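PDB 5DOZ: JamJ from Lyngbya majuscula, which binds NADPH as an enoyl reductase of a polyketide synthase and probably forms a cyclopropane ring on a carrier-protein-bound intermediate. Local coordinates for residues E131-P136 and R332-M337; V37-Q42 and D98-I103. All coordinates share one frame; numbering follows the deposited sequence.

Contact 1: E131-P136 and R332-M337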
loop_
_atom_site.group_PDB
_atom_site.type_symbol
_atom_site.label_atom_id
_atom_site.label_comp_id
_atom_site.label_asym_id
_atom_site.label_seq_id
_atom_site.Cartn_x
_atom_site.Cartn_y
_atom_site.Cartn_z
ATOM N N GLU A 131 0.977 -5.631 14.624
ATOM C CA GLU A 131 1.153 -4.191 14.438
ATOM C C GLU A 131 2.066 -3.879 13.242
ATOM O O GLU A 131 1.775 -2.992 12.435
ATOM C CB GLU A 131 1.698 -3.558 15.726
ATOM C CG GLU A 131 0.643 -3.403 16.820
ATOM C CD GLU A 131 1.210 -3.050 18.188
ATOM O OE1 GLU A 131 2.358 -3.447 18.515
ATOM O OE2 GLU A 131 0.481 -2.388 18.959
ATOM N N ALA A 132 3.160 -4.625 13.136
ATOM C CA ALA A 132 4.143 -4.450 12.068
ATOM C C ALA A 132 3.593 -4.819 10.691
ATOM O O ALA A 132 4.108 -4.366 9.676
ATOM C CB ALA A 132 5.395 -5.261 12.369
ATOM N N ALA A 133 2.558 -5.654 10.668
ATOM C CA ALA A 133 1.885 -6.044 9.431
ATOM C C ALA A 133 1.142 -4.888 8.752
ATOM O O ALA A 133 0.810 -4.985 7.567
ATOM C CB ALA A 133 0.935 -7.209 9.687
ATOM N N THR A 134 0.890 -3.805 9.491
ATOM C CA THR A 134 0.219 -2.618 8.939
ATOM C C THR A 134 1.183 -1.614 8.289
ATOM O O THR A 134 0.751 -0.557 7.813
ATOM C CB THR A 134 -0.598 -1.853 10.010
ATOM O OG1 THR A 134 0.294 -1.215 10.935
ATOM C CG2 THR A 134 -1.561 -2.781 10.764
ATOM N N ILE A 135 2.471 -1.940 8.256
ATOM C CA ILE A 135 3.502 -0.965 7.861
ATOM C C ILE A 135 3.934 -0.961 6.377
ATOM O O ILE A 135 3.879 0.087 5.737
ATOM C CB ILE A 135 4.741 -1.034 8.792
ATOM C CG1 ILE A 135 4.370 -0.536 10.195
ATOM C CG2 ILE A 135 5.904 -0.220 8.228
ATOM C CD1 ILE A 135 5.491 -0.649 11.213
ATOM N N PRO A 136 4.362 -2.121 5.831
ATOM C CA PRO A 136 5.150 -2.110 4.585
ATOM C C PRO A 136 4.539 -1.349 3.404
ATOM O O PRO A 136 4.988 -0.248 3.101
ATOM C CB PRO A 136 5.319 -3.598 4.264
ATOM C CG PRO A 136 5.215 -4.270 5.589
ATOM C CD PRO A 136 4.167 -3.495 6.327
ATOM N N ARG A 332 -6.130 -0.942 8.138
ATOM C CA ARG A 332 -5.711 -2.218 7.553
ATOM C C ARG A 332 -6.569 -3.420 7.958
ATOM O O ARG A 332 -7.132 -3.464 9.056
ATOM C CB ARG A 332 -4.241 -2.501 7.899
ATOM C CG ARG A 332 -3.244 -2.064 6.835
ATOM C CD ARG A 332 -3.269 -3.056 5.686
ATOM N NE ARG A 332 -2.174 -2.921 4.726
ATOM C CZ ARG A 332 -2.320 -2.447 3.492
ATOM N NH1 ARG A 332 -1.277 -2.397 2.676
ATOM N NH2 ARG A 332 -3.507 -2.022 3.068
ATOM N N VAL A 333 -6.652 -4.391 7.050
ATOM C CA VAL A 333 -7.323 -5.666 7.293
ATOM C C VAL A 333 -6.260 -6.763 7.239
ATOM O O VAL A 333 -5.622 -6.963 6.200
ATOM C CB VAL A 333 -8.426 -5.937 6.247
ATOM C CG1 VAL A 333 -9.089 -7.287 6.490
ATOM C CG2 VAL A 333 -9.460 -4.817 6.249
ATOM N N VAL A 334 -6.076 -7.463 8.359
ATOM C CA VAL A 334 -4.937 -8.375 8.533
ATOM C C VAL A 334 -5.390 -9.798 8.860
ATOM O O VAL A 334 -6.208 -10.008 9.755
ATOM C CB VAL A 334 -3.978 -7.878 9.646
ATOM C CG1 VAL A 334 -2.719 -8.740 9.717
ATOM C CG2 VAL A 334 -3.607 -6.412 9.433
ATOM N N VAL A 335 -4.849 -10.766 8.121
ATOM C CA VAL A 335 -5.145 -12.173 8.337
ATOM C C VAL A 335 -4.009 -12.845 9.107
ATOM O O VAL A 335 -2.845 -12.733 8.725
ATOM C CB VAL A 335 -5.371 -12.919 7.001
ATOM C CG1 VAL A 335 -5.584 -14.406 7.244
ATOM C CG2 VAL A 335 -6.559 -12.337 6.242
ATOM N N THR A 336 -4.357 -13.535 10.189
ATOM C CA THR A 336 -3.403 -14.364 10.924
ATOM C C THR A 336 -3.306 -15.738 10.269
ATOM O O THR A 336 -4.310 -16.279 9.810
ATOM C CB THR A 336 -3.829 -14.556 12.391
ATOM O OG1 THR A 336 -5.136 -15.144 12.437
ATOM C CG2 THR A 336 -3.852 -13.222 13.123
ATOM N N MET A 337 -2.100 -16.297 10.230
ATOM C CA MET A 337 -1.891 -17.620 9.639
ATOM C C MET A 337 -1.831 -18.721 10.707
ATOM O O MET A 337 -1.529 -18.434 11.872
ATOM C CB MET A 337 -0.635 -17.624 8.755
ATOM C CG MET A 337 -0.713 -16.659 7.575
ATOM S SD MET A 337 -1.909 -17.129 6.307
ATOM C CE MET A 337 -1.027 -18.492 5.549
HETATM O O HOH W 1 0.368 -3.356 5.359
#
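Ala133 and Thr134, in the turn from Ala132 to Ile135, touch Val334 and Arg332. Glu131 supplies the brace for this corner through its carbonyl oxygen, which accepts the backbone N of Thr134 and, at 2.8 Å, the hydroxyl OG1 of the same threonine. The 161° angle at that oxygen shows the hydroxyl coming in almost head-on. The turn is of type I, closed by Ile135 N on Ala132 O. At Ala133 two ties form: its CB meets Val334 CG1 at 4.0 Å, and its carbonyl O takes a hydrogen bond of 2.8 Å from a water, which in turn accepts Arg332 NE at 2.7 Å. The water lies in the plane of the guanidinium, at its edge. Thr134 comes next, its CG2 at 3.9 Å from Arg332 CB, the two side chains running alongside one another but pointed opposite ways. Arg332 CG lies 4.1 Å from Thr134 CB; beyond it the chain bends at chi2 (-76°), which helps to lead NE to the water. A valine here would probably leave Glu131 O without its hydroxyl donor and Leu307 N without its OG1 partner. Arg332 NH1 forms a salt bridge with Glu79, and NH2 makes a long, weak ion pair with the bound NADPH, so the water-bridged turn backs a residue of the cofactor pocket. The turn joins helix 129-132 to helix 136-149 against strand 332-336, which runs between strands 37-45 and 309-313 and has helix 317-326 packed on Val333 and Val335.

Contact 2: V37-Q42 and D98-I103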
loop_
_atom_site.group_PDB
_atom_site.type_symbol
_atom_site.label_atom_id
_atom_site.label_comp_id
_atom_site.label_asym_id
_atom_site.label_seq_id
_atom_site.Cartn_x
_atom_site.Cartn_y
_atom_site.Cartn_z
ATOM N N VAL A 37 15.811 -16.740 0.714
ATOM C CA VAL A 37 15.439 -16.876 2.113
ATOM C C VAL A 37 14.060 -17.529 2.198
ATOM O O VAL A 37 13.158 -17.206 1.415
ATOM C CB VAL A 37 15.415 -15.506 2.827
ATOM C CG1 VAL A 37 15.124 -15.667 4.314
ATOM C CG2 VAL A 37 16.740 -14.778 2.637
ATOM N N LYS A 38 13.918 -18.467 3.133
ATOM C CA LYS A 38 12.629 -19.077 3.434
ATOM C C LYS A 38 12.048 -18.418 4.687
ATOM O O LYS A 38 12.695 -18.377 5.735
ATOM C CB LYS A 38 12.782 -20.586 3.642
ATOM C CG LYS A 38 11.466 -21.344 3.729
ATOM C CD LYS A 38 11.688 -22.849 3.739
ATOM C CE LYS A 38 10.373 -23.604 3.911
ATOM N NZ LYS A 38 10.555 -25.077 3.735
ATOM N N VAL A 39 10.828 -17.901 4.567
ATOM C CA VAL A 39 10.175 -17.204 5.677
ATOM C C VAL A 39 8.870 -17.881 6.066
ATOM O O VAL A 39 8.033 -18.155 5.210
ATOM C CB VAL A 39 9.895 -15.718 5.333
ATOM C CG1 VAL A 39 9.231 -15.011 6.508
ATOM C CG2 VAL A 39 11.176 -15.006 4.922
ATOM N N GLN A 40 8.704 -18.148 7.361
ATOM C CA GLN A 40 7.439 -18.662 7.894
ATOM C C GLN A 40 6.467 -17.499 8.084
ATOM O O GLN A 40 6.694 -16.620 8.923
ATOM C CB GLN A 40 7.667 -19.405 9.214
ATOM C CG GLN A 40 6.391 -19.721 9.993
ATOM C CD GLN A 40 6.668 -20.129 11.427
ATOM O OE1 GLN A 40 7.773 -20.580 11.759
ATOM N NE2 GLN A 40 5.663 -19.985 12.289
ATOM N N ILE A 41 5.393 -17.500 7.300
ATOM C CA ILE A 41 4.422 -16.405 7.291
ATOM C C ILE A 41 3.526 -16.442 8.527
ATOM O O ILE A 41 2.980 -17.489 8.877
ATOM C CB ILE A 41 3.546 -16.437 6.013
ATOM C CG1 ILE A 41 4.406 -16.317 4.744
ATOM C CG2 ILE A 41 2.470 -15.360 6.057
ATOM C CD1 ILE A 41 5.093 -14.977 4.544
ATOM N N GLN A 42 3.353 -15.293 9.175
ATOM C CA GLN A 42 2.559 -15.245 10.409
ATOM C C GLN A 42 1.322 -14.341 10.355
ATOM O O GLN A 42 0.340 -14.599 11.044
ATOM C CB GLN A 42 3.460 -14.917 11.615
ATOM C CG GLN A 42 4.608 -15.911 11.751
ATOM C CD GLN A 42 5.265 -15.917 13.110
ATOM O OE1 GLN A 42 6.388 -15.432 13.268
ATOM N NE2 GLN A 42 4.578 -16.474 14.101
ATOM N N ASP A 98 15.304 -14.486 12.683
ATOM C CA ASP A 98 15.086 -13.058 12.438
ATOM C C ASP A 98 13.611 -12.788 12.147
ATOM O O ASP A 98 13.017 -13.412 11.266
ATOM C CB ASP A 98 15.940 -12.549 11.267
ATOM C CG ASP A 98 17.413 -12.369 11.627
ATOM O OD1 ASP A 98 17.753 -12.277 12.829
ATOM O OD2 ASP A 98 18.241 -12.302 10.687
ATOM N N GLU A 99 13.024 -11.869 12.906
ATOM C CA GLU A 99 11.641 -11.473 12.692
ATOM C C GLU A 99 11.601 -10.335 11.691
ATOM O O GLU A 99 12.195 -9.275 11.908
ATOM C CB GLU A 99 10.965 -11.092 14.008
ATOM C CG GLU A 99 10.499 -12.303 14.801
ATOM C CD GLU A 99 9.898 -11.942 16.146
ATOM O OE1 GLU A 99 9.094 -12.747 16.664
ATOM O OE2 GLU A 99 10.223 -10.860 16.685
ATOM N N VAL A 100 10.906 -10.576 10.583
ATOM C CA VAL A 100 11.010 -9.720 9.413
ATOM C C VAL A 100 9.644 -9.334 8.870
ATOM O O VAL A 100 8.652 -10.035 9.084
ATOM C CB VAL A 100 11.854 -10.382 8.286
ATOM C CG1 VAL A 100 13.293 -10.614 8.741
ATOM C CG2 VAL A 100 11.236 -11.697 7.823
ATOM N N MET A 101 9.604 -8.194 8.192
ATOM C CA MET A 101 8.480 -7.839 7.356
ATOM C C MET A 101 8.848 -8.177 5.917
ATOM O O MET A 101 9.995 -7.979 5.496
ATOM C CB MET A 101 8.159 -6.351 7.495
ATOM C CG MET A 101 7.728 -5.942 8.899
ATOM S SD MET A 101 7.733 -4.157 9.112
ATOM C CE MET A 101 9.478 -3.826 9.215
ATOM N N VAL A 102 7.885 -8.720 5.173
ATOM C CA VAL A 102 8.078 -8.974 3.754
ATOM C C VAL A 102 7.414 -7.845 2.980
ATOM O O VAL A 102 6.343 -7.380 3.358
ATOM C CB VAL A 102 7.478 -10.325 3.302
ATOM C CG1 VAL A 102 7.791 -10.573 1.833
ATOM C CG2 VAL A 102 7.996 -11.475 4.156
ATOM N N ILE A 103 8.068 -7.393 1.913
ATOM C CA ILE A 103 7.512 -6.361 1.038
ATOM C C ILE A 103 7.737 -6.744 -0.421
ATOM O O ILE A 103 8.867 -7.001 -0.840
ATOM C CB ILE A 103 8.138 -4.962 1.284
ATOM C CG1 ILE A 103 8.453 -4.721 2.768
ATOM C CG2 ILE A 103 7.232 -3.862 0.744
ATOM C CD1 ILE A 103 9.919 -4.856 3.116
#
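Val39 meets Val100 and Val102 through methyl groups alone, so there is no flat group whose faces or edges could be assigned: the amides and carboxylates of the two segments stay outside the touching set. The centre of the contact is Val39 CG1, which lies 4.1 Å from Val100 CG2 and 4.4 Å from Val102 CG2. Val100 CG2 and Val102 CG2 are themselves 4.9 Å apart and subtend about 70° at Val39 CG1, which therefore rests in the notch between them instead of sitting over one. With CG1 anti to the backbone N (chi1 -179°), that methyl of Val39 is turned to the notch. The second branch is engaged too, since Val39 CG2 stands 4.4 Å from Val100 CG2. The Val39 and Val100 side chains cross obliquely, and Val100 has the same branch near both methyls of Val39. Its chi1 of -63° sets that branch, CG2, between the backbone N and the carbonyl carbon, the crowded position for a methyl. The two strands are not paired with each other. Each is an antiparallel neighbour of strand 79-87, and the curl of this sheet turns them to face one another, with the CA atoms of Val39 and Val100 8.4 Å apart. This is the curled, barrel-like arrangement of the GroES-like domain of the alcohol dehydrogenase family, and the three buried valines point to each other across it, consistent with its interior. Val39, Lys38 and Gln40 show the sheet connections in the backbone: Val39 bonds to Ile113 of strand 112-115, whereas Lys38 and Gln40 bond to strand 79-87. Around the valines, Ile41 brings CD1 to 4.6 Å from Val102 CG2. Val102 also touches Ile113 and Leu120, and Val100 leans on Trp94.

Followed from the N terminus, the chain reaches contact 2 first: strand 37-45 is met again by strand 99-103 after a loop of 55 residues that includes strand 79-87. Contact 1 opens only later, at 131-136, and closes after 195 residues that include the six-stranded parallel sheet between 157 and 274. The two loops therefore run in series, neither nesting nor crossing. They still converge, with centres 13 Å apart: strands 37-45 and 332-336 are antiparallel neighbours in one sheet, Met337 N probably hydrogen-bonds to Gln42 O at 3.1 Å, and Pro136 CB packs 3.6 Å from Ile103 CG1. The C-terminal strand thus returns to the GroES-like part.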